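Local atomic coordinates of hypothetical protein AQ_1354 (Aquifex aeolicus, PDB entry 1OZ9), a protein that probably acts as a zinc-dependent endoribonuclease specific for single strands, in 70S ribosome quality control and 3' end maturation of 16S rRNA. Residues T67-F72 with G85-S90; V13-R18 with V45-D50; K17-K22 with I89-A94. All coordinates share one frame; numbering follows the deposited sequence.

Interaction 1 (T67-F72 with G85-S90); sequences TDVLSF and GDVVIS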
loop_
_atom_site.group_PDB
_atom_site.type_symbol
_atom_site.label_atom_id
_atom_site.label_comp_id
_atom_site.label_asym_id
_atom_site.label_seq_id
_atom_site.Cartn_x
_atom_site.Cartn_y
_atom_site.Cartn_z
ATOM N N THR A 67 12.987 1.081 -2.583
ATOM C CA THR A 67 12.055 2.117 -2.165
ATOM C C THR A 67 11.135 1.534 -1.095
ATOM O O THR A 67 11.260 0.349 -0.753
ATOM C CB THR A 67 11.272 2.681 -3.374
ATOM O OG1 THR A 67 10.502 3.806 -2.941
ATOM C CG2 THR A 67 10.213 1.662 -3.863
ATOM N N ASP A 68 10.242 2.334 -0.527
ATOM C CA ASP A 68 9.358 1.809 0.525
ATOM C C ASP A 68 8.108 1.070 0.021
ATOM O O ASP A 68 7.735 -0.016 0.539
ATOM C CB ASP A 68 8.945 2.909 1.500
ATOM C CG ASP A 68 8.429 4.176 0.809
ATOM O OD1 ASP A 68 8.317 4.239 -0.457
ATOM O OD2 ASP A 68 8.156 5.200 1.498
ATOM N N VAL A 69 7.450 1.633 -0.983
ATOM C CA VAL A 69 6.230 0.994 -1.460
ATOM C C VAL A 69 6.038 1.252 -2.960
ATOM O O VAL A 69 6.342 2.339 -3.455
ATOM C CB VAL A 69 5.004 1.548 -0.664
ATOM C CG1 VAL A 69 4.885 3.104 -0.799
ATOM C CG2 VAL A 69 3.657 0.817 -1.006
ATOM N N LEU A 70 5.522 0.257 -3.671
ATOM C CA LEU A 70 5.155 0.429 -5.060
ATOM C C LEU A 70 3.740 -0.105 -5.243
ATOM O O LEU A 70 3.355 -1.089 -4.597
ATOM C CB LEU A 70 6.126 -0.297 -5.973
ATOM C CG LEU A 70 7.544 0.308 -6.057
ATOM C CD1 LEU A 70 8.424 -0.609 -6.882
ATOM C CD2 LEU A 70 7.558 1.684 -6.693
ATOM N N SER A 71 2.955 0.533 -6.099
ATOM C CA SER A 71 1.611 0.019 -6.361
ATOM C C SER A 71 1.445 -0.325 -7.845
ATOM O O SER A 71 1.898 0.434 -8.720
ATOM C CB SER A 71 0.595 1.095 -5.966
ATOM O OG SER A 71 0.711 2.118 -6.956
ATOM N N PHE A 72 0.789 -1.448 -8.145
ATOM C CA PHE A 72 0.652 -1.917 -9.526
ATOM C C PHE A 72 -0.811 -2.170 -9.879
ATOM O O PHE A 72 -1.364 -3.178 -9.460
ATOM C CB PHE A 72 1.418 -3.238 -9.711
ATOM C CG PHE A 72 2.874 -3.150 -9.336
ATOM C CD1 PHE A 72 3.297 -3.483 -8.070
ATOM C CD2 PHE A 72 3.798 -2.679 -10.229
ATOM C CE1 PHE A 72 4.635 -3.361 -7.709
ATOM C CE2 PHE A 72 5.147 -2.572 -9.873
ATOM C CZ PHE A 72 5.556 -2.930 -8.624
ATOM N N GLY A 85 -5.438 -4.531 -7.812
ATOM C CA GLY A 85 -4.042 -4.718 -8.128
ATOM C C GLY A 85 -3.205 -4.983 -6.897
ATOM O O GLY A 85 -3.724 -5.447 -5.866
ATOM N N ASP A 86 -1.916 -4.684 -7.005
ATOM C CA ASP A 86 -0.978 -5.032 -5.943
ATOM C C ASP A 86 -0.324 -3.853 -5.260
ATOM O O ASP A 86 -0.003 -2.863 -5.904
ATOM C CB ASP A 86 0.189 -5.841 -6.518
ATOM C CG ASP A 86 -0.266 -7.063 -7.277
ATOM O OD1 ASP A 86 -1.277 -7.650 -6.876
ATOM O OD2 ASP A 86 0.321 -7.473 -8.295
ATOM N N VAL A 87 -0.052 -4.027 -3.975
ATOM C CA VAL A 87 0.763 -3.069 -3.208
ATOM C C VAL A 87 1.942 -3.878 -2.690
ATOM O O VAL A 87 1.741 -4.924 -2.069
ATOM C CB VAL A 87 0.027 -2.497 -2.015
ATOM C CG1 VAL A 87 0.982 -1.684 -1.159
ATOM C CG2 VAL A 87 -1.127 -1.577 -2.505
ATOM N N VAL A 88 3.163 -3.418 -2.959
ATOM C CA VAL A 88 4.360 -4.148 -2.546
ATOM C C VAL A 88 5.180 -3.215 -1.646
ATOM O O VAL A 88 5.525 -2.103 -2.076
ATOM C CB VAL A 88 5.211 -4.507 -3.783
ATOM C CG1 VAL A 88 6.490 -5.275 -3.375
ATOM C CG2 VAL A 88 4.385 -5.322 -4.774
ATOM N N ILE A 89 5.535 -3.693 -0.436
ATOM C CA ILE A 89 6.241 -2.893 0.549
ATOM C C ILE A 89 7.528 -3.591 0.951
ATOM O O ILE A 89 7.537 -4.810 1.118
ATOM C CB ILE A 89 5.338 -2.789 1.794
ATOM C CG1 ILE A 89 4.158 -1.872 1.454
ATOM C CG2 ILE A 89 6.149 -2.294 3.020
ATOM C CD1 ILE A 89 3.022 -1.875 2.482
ATOM N N SER A 90 8.603 -2.841 1.105
ATOM C CA SER A 90 9.834 -3.450 1.575
ATOM C C SER A 90 9.916 -3.263 3.078
ATOM O O SER A 90 9.955 -2.131 3.587
ATOM C CB SER A 90 11.075 -2.802 0.960
ATOM O OG SER A 90 12.239 -3.305 1.646
#

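Interaction 2 (V13-R18 with V45-D50); sequences VKLKKR and VYITDD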
loop_
_atom_site.group_PDB
_atom_site.type_symbol
_atom_site.label_atom_id
_atom_site.label_comp_id
_atom_site.label_asym_id
_atom_site.label_seq_id
_atom_site.Cartn_x
_atom_site.Cartn_y
_atom_site.Cartn_z
ATOM N N VAL A 13 -2.786 -11.429 1.299
ATOM C CA VAL A 13 -1.527 -10.935 1.823
ATOM C C VAL A 13 -0.466 -11.993 1.644
ATOM O O VAL A 13 -0.689 -13.160 2.018
ATOM C CB VAL A 13 -1.647 -10.636 3.302
ATOM C CG1 VAL A 13 -0.264 -10.218 3.881
ATOM C CG2 VAL A 13 -2.694 -9.495 3.525
ATOM N N LYS A 14 0.676 -11.605 1.098
ATOM C CA LYS A 14 1.791 -12.555 0.941
ATOM C C LYS A 14 3.019 -11.995 1.623
ATOM O O LYS A 14 3.390 -10.848 1.359
ATOM C CB LYS A 14 2.079 -12.784 -0.533
ATOM C CG LYS A 14 1.013 -13.654 -1.185
ATOM C CD LYS A 14 1.292 -13.942 -2.656
ATOM C CE LYS A 14 1.046 -15.422 -2.953
ATOM N NZ LYS A 14 0.949 -15.667 -4.421
ATOM N N LEU A 15 3.645 -12.779 2.500
ATOM C CA LEU A 15 4.806 -12.267 3.239
ATOM C C LEU A 15 6.063 -13.047 2.944
ATOM O O LEU A 15 6.125 -14.276 3.185
ATOM C CB LEU A 15 4.552 -12.332 4.757
ATOM C CG LEU A 15 3.228 -11.736 5.271
ATOM C CD1 LEU A 15 3.028 -11.973 6.766
ATOM C CD2 LEU A 15 3.191 -10.251 4.993
ATOM N N LYS A 16 7.046 -12.349 2.397
ATOM C CA LYS A 16 8.397 -12.895 2.294
ATOM C C LYS A 16 9.108 -12.463 3.575
ATOM O O LYS A 16 9.920 -13.196 4.119
ATOM C CB LYS A 16 9.143 -12.351 1.064
ATOM C CG LYS A 16 10.560 -12.954 0.920
ATOM C CD LYS A 16 11.331 -12.464 -0.311
ATOM C CE LYS A 16 12.686 -13.155 -0.360
ATOM N NZ LYS A 16 13.326 -13.087 -1.705
ATOM N N LYS A 17 8.802 -11.261 4.053
ATOM C CA LYS A 17 9.363 -10.744 5.312
ATOM C C LYS A 17 8.217 -10.719 6.323
ATOM O O LYS A 17 7.105 -10.310 5.982
ATOM C CB LYS A 17 9.935 -9.355 5.095
ATOM C CG LYS A 17 11.201 -9.387 4.302
ATOM C CD LYS A 17 12.305 -10.094 5.080
ATOM C CE LYS A 17 13.673 -9.700 4.542
ATOM N NZ LYS A 17 14.824 -10.425 5.188
ATOM N N ARG A 18 8.477 -11.185 7.544
ATOM C CA ARG A 18 7.403 -11.512 8.475
ATOM C C ARG A 18 7.369 -10.907 9.862
ATOM O O ARG A 18 6.768 -11.502 10.774
ATOM C CB ARG A 18 7.414 -13.031 8.655
ATOM C CG ARG A 18 7.364 -13.769 7.340
ATOM C CD ARG A 18 7.195 -15.233 7.512
ATOM N NE ARG A 18 7.766 -15.993 6.410
ATOM C CZ ARG A 18 7.065 -16.435 5.399
ATOM N NH1 ARG A 18 5.765 -16.191 5.350
ATOM N NH2 ARG A 18 7.660 -17.129 4.440
ATOM N N VAL A 45 -1.434 -7.646 -1.149
ATOM C CA VAL A 45 -0.403 -6.905 -0.430
ATOM C C VAL A 45 0.814 -7.814 -0.268
ATOM O O VAL A 45 0.682 -8.954 0.232
ATOM C CB VAL A 45 -0.899 -6.420 0.928
ATOM C CG1 VAL A 45 0.213 -5.617 1.638
ATOM C CG2 VAL A 45 -2.183 -5.556 0.754
ATOM N N TYR A 46 1.992 -7.362 -0.705
ATOM C CA TYR A 46 3.192 -8.204 -0.589
ATOM C C TYR A 46 4.193 -7.496 0.308
ATOM O O TYR A 46 4.489 -6.324 0.076
ATOM C CB TYR A 46 3.803 -8.425 -1.972
ATOM C CG TYR A 46 4.978 -9.397 -2.074
ATOM C CD1 TYR A 46 5.119 -10.478 -1.210
ATOM C CD2 TYR A 46 5.937 -9.239 -3.081
ATOM C CE1 TYR A 46 6.181 -11.363 -1.337
ATOM C CE2 TYR A 46 6.993 -10.105 -3.218
ATOM C CZ TYR A 46 7.121 -11.170 -2.357
ATOM O OH TYR A 46 8.196 -12.022 -2.530
ATOM N N ILE A 47 4.683 -8.171 1.344
ATOM C CA ILE A 47 5.743 -7.574 2.169
ATOM C C ILE A 47 7.043 -8.300 1.818
ATOM O O ILE A 47 7.187 -9.511 2.071
ATOM C CB ILE A 47 5.493 -7.717 3.676
ATOM C CG1 ILE A 47 4.118 -7.180 4.096
ATOM C CG2 ILE A 47 6.630 -7.043 4.461
ATOM C CD1 ILE A 47 3.847 -5.687 3.766
ATOM N N THR A 48 7.992 -7.578 1.232
ATOM C CA THR A 48 9.210 -8.217 0.772
ATOM C C THR A 48 10.445 -7.468 1.251
ATOM O O THR A 48 10.375 -6.763 2.269
ATOM C CB THR A 48 9.143 -8.411 -0.775
ATOM O OG1 THR A 48 10.279 -9.134 -1.236
ATOM C CG2 THR A 48 9.175 -7.066 -1.529
ATOM N N ASP A 49 11.563 -7.635 0.553
ATOM C CA ASP A 49 12.836 -7.025 0.969
ATOM C C ASP A 49 13.352 -6.000 -0.035
ATOM O O ASP A 49 12.769 -5.815 -1.097
ATOM C CB ASP A 49 13.915 -8.085 1.197
ATOM C CG ASP A 49 14.265 -8.869 -0.073
ATOM O OD1 ASP A 49 13.773 -8.553 -1.176
ATOM O OD2 ASP A 49 15.041 -9.845 -0.054
ATOM N N ASP A 50 14.463 -5.353 0.295
ATOM C CA ASP A 50 15.022 -4.316 -0.571
ATOM C C ASP A 50 15.456 -4.833 -1.936
ATOM O O ASP A 50 15.308 -4.131 -2.951
ATOM C CB ASP A 50 16.198 -3.600 0.115
ATOM C CG ASP A 50 15.749 -2.376 0.884
ATOM O OD1 ASP A 50 14.519 -2.114 0.907
ATOM O OD2 ASP A 50 16.534 -1.613 1.494
#

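Interaction 3 (K17-K22 with I89-A94); sequences KRKVRK and ISQDTA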
loop_
_atom_site.group_PDB
_atom_site.type_symbol
_atom_site.label_atom_id
_atom_site.label_comp_id
_atom_site.label_asym_id
_atom_site.label_seq_id
_atom_site.Cartn_x
_atom_site.Cartn_y
_atom_site.Cartn_z
ATOM N N LYS A 17 8.802 -11.261 4.053
ATOM C CA LYS A 17 9.363 -10.744 5.312
ATOM C C LYS A 17 8.217 -10.719 6.323
ATOM O O LYS A 17 7.105 -10.310 5.982
ATOM C CB LYS A 17 9.935 -9.355 5.095
ATOM C CG LYS A 17 11.201 -9.387 4.302
ATOM C CD LYS A 17 12.305 -10.094 5.080
ATOM C CE LYS A 17 13.673 -9.700 4.542
ATOM N NZ LYS A 17 14.824 -10.425 5.188
ATOM N N ARG A 18 8.477 -11.185 7.544
ATOM C CA ARG A 18 7.403 -11.512 8.475
ATOM C C ARG A 18 7.369 -10.907 9.862
ATOM O O ARG A 18 6.768 -11.502 10.774
ATOM C CB ARG A 18 7.414 -13.031 8.655
ATOM C CG ARG A 18 7.364 -13.769 7.340
ATOM C CD ARG A 18 7.195 -15.233 7.512
ATOM N NE ARG A 18 7.766 -15.993 6.410
ATOM C CZ ARG A 18 7.065 -16.435 5.399
ATOM N NH1 ARG A 18 5.765 -16.191 5.350
ATOM N NH2 ARG A 18 7.660 -17.129 4.440
ATOM N N LYS A 19 8.006 -9.749 10.040
ATOM C CA LYS A 19 8.063 -9.123 11.349
ATOM C C LYS A 19 6.705 -8.597 11.810
ATOM O O LYS A 19 6.434 -8.533 13.010
ATOM C CB LYS A 19 9.131 -8.007 11.387
ATOM C CG LYS A 19 9.843 -7.965 12.683
ATOM C CD LYS A 19 11.223 -7.309 12.620
ATOM C CE LYS A 19 11.791 -7.282 14.033
ATOM N NZ LYS A 19 13.224 -6.905 14.238
ATOM N N VAL A 20 5.851 -8.261 10.856
ATOM C CA VAL A 20 4.496 -7.807 11.139
ATOM C C VAL A 20 3.504 -8.934 10.831
ATOM O O VAL A 20 3.537 -9.551 9.751
ATOM C CB VAL A 20 4.160 -6.556 10.302
ATOM C CG1 VAL A 20 2.683 -6.140 10.466
ATOM C CG2 VAL A 20 5.128 -5.399 10.643
ATOM N N ARG A 21 2.620 -9.201 11.779
ATOM C CA ARG A 21 1.630 -10.252 11.638
ATOM C C ARG A 21 0.746 -10.169 10.394
ATOM O O ARG A 21 0.245 -9.107 10.027
ATOM C CB ARG A 21 0.750 -10.300 12.896
ATOM C CG ARG A 21 1.451 -10.904 14.103
ATOM C CD ARG A 21 0.690 -10.753 15.403
ATOM N NE ARG A 21 -0.767 -10.816 15.256
ATOM C CZ ARG A 21 -1.625 -10.201 16.087
ATOM N NH1 ARG A 21 -1.164 -9.484 17.132
ATOM N NH2 ARG A 21 -2.942 -10.305 15.888
ATOM N N LYS A 22 0.531 -11.316 9.763
ATOM C CA LYS A 22 -0.279 -11.366 8.557
ATOM C C LYS A 22 -1.702 -10.860 8.778
ATOM O O LYS A 22 -2.260 -10.156 7.932
ATOM C CB LYS A 22 -0.333 -12.823 8.008
ATOM C CG LYS A 22 -1.117 -12.904 6.659
ATOM C CD LYS A 22 -1.601 -14.336 6.391
ATOM C CE LYS A 22 -2.487 -14.457 5.114
ATOM N NZ LYS A 22 -2.827 -15.909 4.866
ATOM N N ILE A 89 5.535 -3.693 -0.436
ATOM C CA ILE A 89 6.241 -2.893 0.549
ATOM C C ILE A 89 7.528 -3.591 0.951
ATOM O O ILE A 89 7.537 -4.810 1.118
ATOM C CB ILE A 89 5.338 -2.789 1.794
ATOM C CG1 ILE A 89 4.158 -1.872 1.454
ATOM C CG2 ILE A 89 6.149 -2.294 3.020
ATOM C CD1 ILE A 89 3.022 -1.875 2.482
ATOM N N SER A 90 8.603 -2.841 1.105
ATOM C CA SER A 90 9.834 -3.450 1.575
ATOM C C SER A 90 9.916 -3.263 3.078
ATOM O O SER A 90 9.955 -2.131 3.587
ATOM C CB SER A 90 11.075 -2.802 0.960
ATOM O OG SER A 90 12.239 -3.305 1.646
ATOM N N GLN A 91 9.963 -4.379 3.787
ATOM C CA GLN A 91 10.180 -4.316 5.217
ATOM C C GLN A 91 11.503 -3.641 5.559
ATOM O O GLN A 91 11.594 -2.930 6.546
ATOM C CB GLN A 91 10.145 -5.729 5.834
ATOM C CG GLN A 91 10.334 -5.703 7.331
ATOM C CD GLN A 91 10.353 -7.111 7.915
ATOM O OE1 GLN A 91 11.418 -7.667 8.232
ATOM N NE2 GLN A 91 9.190 -7.677 8.050
ATOM N N ASP A 92 12.541 -3.901 4.766
ATOM C CA ASP A 92 13.859 -3.331 5.015
ATOM C C ASP A 92 13.804 -1.810 5.034
ATOM O O ASP A 92 14.366 -1.157 5.920
ATOM C CB ASP A 92 14.837 -3.713 3.917
ATOM C CG ASP A 92 15.188 -5.183 3.911
ATOM O OD1 ASP A 92 14.996 -5.882 4.952
ATOM O OD2 ASP A 92 15.673 -5.712 2.888
ATOM N N THR A 93 13.167 -1.241 4.022
ATOM C CA THR A 93 13.092 0.202 3.942
ATOM C C THR A 93 12.142 0.733 4.979
ATOM O O THR A 93 12.435 1.744 5.592
ATOM C CB THR A 93 12.692 0.655 2.524
ATOM O OG1 THR A 93 13.810 0.437 1.660
ATOM C CG2 THR A 93 12.485 2.187 2.475
ATOM N N ALA A 94 11.019 0.042 5.185
ATOM C CA ALA A 94 10.047 0.441 6.200
ATOM C C ALA A 94 10.721 0.544 7.582
ATOM O O ALA A 94 10.458 1.479 8.348
ATOM C CB ALA A 94 8.880 -0.581 6.242
#

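Interaction 1 (T67-F72 with G85-S90)
Leu70 and Val88 form a hydrogen-bonded pair in the beta hairpin of strands 69-78 and 81-90, within this metalloproteinase-type fold. Five backbone bonds hold the two antiparallel segments together. Leu70 N to Val88 O is 2.8 Å, and Val88 N returns to Leu70 O. Phe72 and Asp86 exchange a second reciprocal pair. The fifth bond, Ser90 N to Asp68 O at 3.0 Å, continues the pairing one residue before strand 69-78 begins. CA-H...O contacts lie between these bonds, such as Val69 CA to Val88 O.

Apolar contacts occur on both faces. On one, Val69 CG2 sits anti to its backbone N and reaches two residues, Val87 CG1 and Ile89 CG1, each at 3.7 Å. Helix 105-120 covers this face. Val69 lies near His115 and Ser71 near His119, both predicted catalytic zinc ligands. On the other face, Val88 CG2 meets the edge of the Phe72 ring, close to its plane, 3.5 Å from CE1. Tyr60 packs edge-to-face with that ring, and Leu56 of helix 50-61 touches Val88.

At the far end Gly85 CA makes a CA-H...O contact with Phe72 O at 3.4 Å; a CB here would collide with that oxygen.

Interaction 2 (V13-R18 with V45-D50)
Leu15 and Ile47 lie side by side, with Leu15 CD2 only 3.3 Å from Ile47 CG1. On the other face, the Tyr46 ring turns its edge to the Lys14 carbonyl, and Tyr46 CD1 is 3.1 Å from Lys14 O. A chi1 of -174° swings the ring away from the backbone N, toward strand 10-15. Lys16 CB sits 3.7 Å from Tyr46 OH.

The backbones run parallel. Lys14 N bonds to Val45 O at 2.8 Å, and Ile47 N to Lys14 O. Ile47 O takes two donors: Lys16 N, nearly along the C=O axis, and Lys17 N, 40° above the carbonyl plane.

Further out, Glu52 OE1 is hydrogen-bonded to Tyr46 OH and Thr48 OG1, which helps hold the ring's hydroxyl end. With an alanine for this tyrosine, Glu52 would probably lose one of its two hydroxyl mates, and a gap would open beside Lys14 O and Lys16 CB. Helix 22-35 links the strands as a beta-alpha-beta crossover, and its Ile25 packs on Leu15 and Ile47.

Asp49 caps helix 50-61, its OD1 bonded to Glu52 N. Asp49 OD2 stays 4.0 Å from Lys16 NZ, beyond a salt bridge. These opposite charges probably still attract, without a direct bond.

Interaction 3 (K17-K22 with I89-A94)
Gln91 reaches from the start of helix 91-101 into the loop that follows strand 10-15, and crosses Lys17 at about a right angle. Gln91 CB touches Lys17 CB at 3.7 Å and lies a little farther from Lys17 CG. Gln91 CG passes Lys17 CB at 4.3 Å. The chain is extended here: CG is anti to the backbone N (chi1 -179°), and CD continues anti to CA (chi2 -178°), which carries the amide straight away from the helix. Gln91 CD comes between two lysines, 3.6 Å from Lys17 CB and 3.8 Å from Lys19 CB. The amide at the tip ends beside the backbone N of Lys19.

Gln91 is the first residue of the helix; Ser90, just before it, is the N-cap. Ser90 OG accepts from Thr93 N at 3.3 Å. The crossing thus joins the loop before helix 22-35 to the first turn of the helix after strand 81-90. Ile47 of strand 41-48 also touches Gln91.

Asp92 adds a looser contact. Asp92 OD1 lies 4.1 Å from Lys17 CE and 4.6 Å from Lys17 NZ; the opposite charges are near but beyond salt-bridge distance. Asp92 OD2 is hydrogen-bonded to the backbone N of Asp50.

All three interactions reach the four-stranded mixed sheet, whose order is 10-15, 41-48, 81-90, 69-78. Interaction 2 pairs the first two strands and interaction 1 the last two; their centres are about 10 Å apart. The seam between them is strand 41-48 against 81-90, with Tyr46 N bonding to Val87 O. Along the chain, interaction 2 closes before interaction 1 opens. Interaction 3 starts on the same stretch as interaction 2 and ends on that of interaction 1. Its centre lies about 6 Å from that of interaction 2 and about 12 Å from that of interaction 1. Asp50 OD1 meets both Ser90 OG and Thr93 OG1. Interaction 1 alone borders the predicted zinc site.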